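Local coordinates for protein ethylbenzene dehydrogenase alpha-subunit (Aromatoleum aromaticum, PDB 2IVF) that serves as the alpha-subunit of a molybdenum enzyme of the molybdopterin oxidoreductase family and carries molybdopterin dinucleotide cofactors and an iron-sulfur cluster, at residues A[175-184]-A[709-720]. Numbering follows the deposited sequence.
Sequences IDSFEAQGSD and EFNDHNGRKRRY
Phe178 and Phe710 meet where a two-stranded antiparallel hairpin, strands 709-711 and 717-719, lies against the C-terminal end of helix 163-181, about 31 Å (centre to centre) from the middle of this molybdopterin oxidoreductase family chain. Phe178 CB sits 3.5 Å from Tyr720 OH and also touches Phe710 CB. CG is anti to the carbonyl carbon (chi1 -74°), which sends the side chain out beside that of Phe710, both pointing the same way. CD2 lies over one Phe710 face, 3.4 Å from Phe710 CD2, and is 4.1 Å from Tyr720 CE1; CE2, farther out, rests on Phe710 CE2. The Phe178 and Phe710 ring planes are inclined at 42°, and Arg718 CB covers the other Phe710 face. Tyr720, packed also on helix 687-704, donates from OH to the anti lone pair of Glu179 OE2 (3.0 Å); the Glu179 chain is bent at chi2. Past the helix, the backbone turns at Gly182 with positive phi, and its CA packs 3.2 Å from Asn711 O, which also accepts a weak bond from Ser183 N. Ser183 OG is hydrogen-bonded to Asp211 O, while His713 ND1 bonds the Asp211 carboxylate, so one residue joins both segments. One water links the two backbones: it donates to Phe178 O at 2.6 Å and accepts from Asn711 N.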
loop_
_atom_site.group_PDB
_atom_site.type_symbol
_atom_site.label_atom_id
_atom_site.label_comp_id
_atom_site.label_asym_id
_atom_site.label_seq_id
_atom_site.Cartn_x
_atom_site.Cartn_y
_atom_site.Cartn_z
ATOM N N ILE A 175 -3.530 25.747 -30.420
ATOM C CA ILE A 175 -3.859 26.518 -31.591
ATOM C C ILE A 175 -2.997 26.121 -32.776
ATOM O O ILE A 175 -3.517 25.851 -33.849
ATOM C CB ILE A 175 -3.699 28.006 -31.316
ATOM C CG1 ILE A 175 -4.740 28.448 -30.278
ATOM C CG2 ILE A 175 -3.899 28.811 -32.571
ATOM C CD1 ILE A 175 -4.568 29.843 -29.769
ATOM N N ASP A 176 -1.686 26.067 -32.583
ATOM C CA ASP A 176 -0.770 25.721 -33.697
ATOM C C ASP A 176 -1.189 24.381 -34.352
ATOM O O ASP A 176 -1.291 24.239 -35.559
ATOM C CB ASP A 176 0.656 25.569 -33.155
ATOM C CG ASP A 176 1.319 26.899 -32.812
ATOM O OD1 ASP A 176 0.856 27.955 -33.231
ATOM O OD2 ASP A 176 2.326 26.861 -32.083
ATOM N N SER A 177 -1.467 23.392 -33.516
ATOM C CA SER A 177 -1.771 22.048 -34.037
ATOM C C SER A 177 -3.160 21.977 -34.675
ATOM O O SER A 177 -3.357 21.356 -35.728
ATOM C CB SER A 177 -1.612 21.031 -32.937
ATOM O OG SER A 177 -2.009 19.752 -33.403
ATOM N N PHE A 178 -4.126 22.659 -34.062
ATOM C CA PHE A 178 -5.470 22.747 -34.638
ATOM C C PHE A 178 -5.454 23.442 -35.993
ATOM O O PHE A 178 -6.118 22.999 -36.904
ATOM C CB PHE A 178 -6.424 23.466 -33.694
ATOM C CG PHE A 178 -6.842 22.634 -32.500
ATOM C CD1 PHE A 178 -6.123 21.488 -32.116
ATOM C CD2 PHE A 178 -7.928 23.015 -31.748
ATOM C CE1 PHE A 178 -6.490 20.732 -31.009
ATOM C CE2 PHE A 178 -8.327 22.276 -30.656
ATOM C CZ PHE A 178 -7.593 21.126 -30.264
ATOM N N GLU A 179 -4.693 24.521 -36.116
ATOM C CA GLU A 179 -4.558 25.201 -37.405
ATOM C C GLU A 179 -3.878 24.315 -38.443
ATOM O O GLU A 179 -4.286 24.287 -39.594
ATOM C CB GLU A 179 -3.775 26.500 -37.232
ATOM C CG GLU A 179 -4.534 27.546 -36.455
ATOM C CD GLU A 179 -5.705 28.090 -37.232
ATOM O OE1 GLU A 179 -5.481 28.489 -38.389
ATOM O OE2 GLU A 179 -6.832 28.116 -36.677
ATOM N N ALA A 180 -2.833 23.611 -38.046
ATOM C CA ALA A 180 -2.112 22.737 -38.969
ATOM C C ALA A 180 -2.922 21.510 -39.453
ATOM O O ALA A 180 -2.831 21.136 -40.606
ATOM C CB ALA A 180 -0.792 22.273 -38.337
ATOM N N GLN A 181 -3.746 20.927 -38.601
ATOM C CA GLN A 181 -4.316 19.608 -38.892
ATOM C C GLN A 181 -5.631 19.243 -38.193
ATOM O O GLN A 181 -6.011 18.065 -38.171
ATOM C CB GLN A 181 -3.295 18.538 -38.512
ATOM C CG GLN A 181 -3.012 18.432 -37.017
ATOM C CD GLN A 181 -2.091 17.298 -36.693
ATOM O OE1 GLN A 181 -1.869 16.416 -37.525
ATOM N NE2 GLN A 181 -1.544 17.293 -35.465
ATOM N N GLY A 182 -6.320 20.225 -37.624
ATOM C CA GLY A 182 -7.543 19.946 -36.873
ATOM C C GLY A 182 -7.285 19.322 -35.529
ATOM O O GLY A 182 -6.140 19.229 -35.063
ATOM N N SER A 183 -8.350 18.816 -34.932
ATOM C CA SER A 183 -8.349 18.492 -33.550
ATOM C C SER A 183 -7.632 17.171 -33.232
ATOM O O SER A 183 -7.369 16.888 -32.066
ATOM C CB SER A 183 -9.799 18.497 -33.045
ATOM O OG SER A 183 -10.535 17.375 -33.506
ATOM N N ASP A 184 -7.317 16.362 -34.250
ATOM C CA ASP A 184 -6.590 15.101 -34.015
ATOM C C ASP A 184 -5.179 15.245 -33.415
ATOM O O ASP A 184 -4.604 14.255 -32.928
ATOM C CB ASP A 184 -6.550 14.251 -35.306
ATOM C CG ASP A 184 -7.639 13.160 -35.345
ATOM O OD1 ASP A 184 -8.486 13.113 -34.419
ATOM O OD2 ASP A 184 -7.605 12.321 -36.299
ATOM N N GLU A 709 -11.799 29.814 -35.857
ATOM C CA GLU A 709 -12.342 28.468 -35.898
ATOM C C GLU A 709 -11.260 27.445 -36.140
ATOM O O GLU A 709 -10.282 27.739 -36.824
ATOM C CB GLU A 709 -13.338 28.367 -37.038
ATOM C CG GLU A 709 -14.693 28.914 -36.726
ATOM C CD GLU A 709 -15.579 28.934 -37.953
ATOM O OE1 GLU A 709 -15.048 29.218 -39.040
ATOM O OE2 GLU A 709 -16.799 28.663 -37.822
ATOM N N PHE A 710 -11.465 26.242 -35.601
ATOM C CA PHE A 710 -10.671 25.073 -35.947
ATOM C C PHE A 710 -11.607 23.961 -36.392
ATOM O O PHE A 710 -12.785 23.976 -36.040
ATOM C CB PHE A 710 -9.837 24.608 -34.756
ATOM C CG PHE A 710 -10.647 24.235 -33.551
ATOM C CD1 PHE A 710 -11.075 25.202 -32.668
ATOM C CD2 PHE A 710 -10.969 22.903 -33.290
ATOM C CE1 PHE A 710 -11.804 24.865 -31.548
ATOM C CE2 PHE A 710 -11.704 22.552 -32.158
ATOM C CZ PHE A 710 -12.120 23.528 -31.288
ATOM N N ASN A 711 -11.081 23.011 -37.163
ATOM C CA ASN A 711 -11.841 21.839 -37.621
ATOM C C ASN A 711 -11.778 20.686 -36.649
ATOM O O ASN A 711 -10.688 20.282 -36.235
ATOM C CB ASN A 711 -11.279 21.286 -38.926
ATOM C CG ASN A 711 -11.649 22.112 -40.123
ATOM O OD1 ASN A 711 -12.067 23.261 -40.007
ATOM N ND2 ASN A 711 -11.490 21.528 -41.290
ATOM N N ASP A 712 -12.920 20.098 -36.324
ATOM C CA ASP A 712 -12.916 18.881 -35.502
ATOM C C ASP A 712 -12.557 17.692 -36.393
ATOM O O ASP A 712 -12.250 17.886 -37.568
ATOM C CB ASP A 712 -14.247 18.698 -34.756
ATOM C CG ASP A 712 -15.395 18.384 -35.670
ATOM O OD1 ASP A 712 -15.151 18.119 -36.861
ATOM O OD2 ASP A 712 -16.538 18.422 -35.189
ATOM N N HIS A 713 -12.553 16.471 -35.866
ATOM C CA HIS A 713 -12.082 15.354 -36.686
ATOM C C HIS A 713 -12.996 15.021 -37.873
ATOM O O HIS A 713 -12.540 14.407 -38.823
ATOM C CB HIS A 713 -11.740 14.105 -35.881
ATOM C CG HIS A 713 -12.919 13.297 -35.441
ATOM N ND1 HIS A 713 -13.800 13.725 -34.468
ATOM C CD2 HIS A 713 -13.314 12.048 -35.781
ATOM C CE1 HIS A 713 -14.703 12.783 -34.250
ATOM N NE2 HIS A 713 -14.426 11.752 -35.028
ATOM N N ASN A 714 -14.256 15.439 -37.828
ATOM C CA ASN A 714 -15.155 15.245 -38.967
ATOM C C ASN A 714 -15.176 16.423 -39.890
ATOM O O ASN A 714 -15.900 16.409 -40.877
ATOM C CB ASN A 714 -16.560 14.928 -38.479
ATOM C CG ASN A 714 -16.628 13.588 -37.804
ATOM O OD1 ASN A 714 -17.130 13.468 -36.684
ATOM N ND2 ASN A 714 -16.080 12.566 -38.468
ATOM N N GLY A 715 -14.371 17.439 -39.585
ATOM C CA GLY A 715 -14.230 18.615 -40.438
ATOM C C GLY A 715 -15.282 19.690 -40.225
ATOM O O GLY A 715 -15.418 20.584 -41.052
ATOM N N ARG A 716 -16.035 19.589 -39.136
ATOM C CA ARG A 716 -16.931 20.647 -38.708
ATOM C C ARG A 716 -16.149 21.704 -37.924
ATOM O O ARG A 716 -15.187 21.395 -37.224
ATOM C CB ARG A 716 -18.055 20.076 -37.840
ATOM C CG ARG A 716 -18.955 19.083 -38.570
ATOM C CD ARG A 716 -19.800 18.233 -37.596
ATOM N NE ARG A 716 -20.956 18.960 -37.043
ATOM C CZ ARG A 716 -21.220 19.143 -35.738
ATOM N NH1 ARG A 716 -20.423 18.668 -34.787
ATOM N NH2 ARG A 716 -22.310 19.816 -35.379
ATOM N N LYS A 717 -16.588 22.948 -38.029
ATOM C CA LYS A 717 -15.878 24.073 -37.438
ATOM C C LYS A 717 -16.337 24.332 -36.010
ATOM O O LYS A 717 -17.528 24.333 -35.737
ATOM C CB LYS A 717 -16.114 25.336 -38.273
ATOM C CG LYS A 717 -15.128 25.534 -39.449
ATOM C CD LYS A 717 -15.084 24.335 -40.380
ATOM C CE LYS A 717 -14.379 24.657 -41.696
ATOM N NZ LYS A 717 -14.246 23.425 -42.548
ATOM N N ARG A 718 -15.380 24.564 -35.114
ATOM C CA ARG A 718 -15.663 24.962 -33.737
ATOM C C ARG A 718 -14.927 26.250 -33.416
ATOM O O ARG A 718 -13.790 26.452 -33.856
ATOM C CB ARG A 718 -15.216 23.881 -32.768
ATOM C CG ARG A 718 -16.018 22.609 -32.872
ATOM C CD ARG A 718 -15.530 21.568 -31.948
ATOM N NE ARG A 718 -16.173 20.306 -32.293
ATOM C CZ ARG A 718 -16.447 19.337 -31.438
ATOM N NH1 ARG A 718 -16.120 19.433 -30.144
ATOM N NH2 ARG A 718 -17.036 18.240 -31.893
ATOM N N ARG A 719 -15.568 27.122 -32.648
ATOM C CA ARG A 719 -14.969 28.397 -32.326
ATOM C C ARG A 719 -14.039 28.296 -31.126
ATOM O O ARG A 719 -14.367 27.673 -30.109
ATOM C CB ARG A 719 -16.037 29.452 -32.075
ATOM C CG ARG A 719 -16.922 29.740 -33.252
ATOM C CD ARG A 719 -17.876 30.885 -32.943
ATOM N NE ARG A 719 -17.166 32.133 -32.651
ATOM C CZ ARG A 719 -16.941 33.110 -33.529
ATOM N NH1 ARG A 719 -17.370 33.034 -34.796
ATOM N NH2 ARG A 719 -16.274 34.191 -33.142
ATOM N N TYR A 720 -12.857 28.894 -31.257
ATOM C CA TYR A 720 -11.929 28.973 -30.134
ATOM C C TYR A 720 -12.527 29.799 -28.994
ATOM O O TYR A 720 -12.304 29.491 -27.814
ATOM C CB TYR A 720 -10.634 29.665 -30.510
ATOM C CG TYR A 720 -9.738 28.909 -31.439
ATOM C CD1 TYR A 720 -9.002 27.838 -30.985
ATOM C CD2 TYR A 720 -9.583 29.309 -32.752
ATOM C CE1 TYR A 720 -8.165 27.135 -31.823
ATOM C CE2 TYR A 720 -8.721 28.630 -33.608
ATOM C CZ TYR A 720 -8.023 27.540 -33.140
ATOM O OH TYR A 720 -7.171 26.847 -33.970
HETATM O O HOH W 1 -8.369 23.499 -38.061
#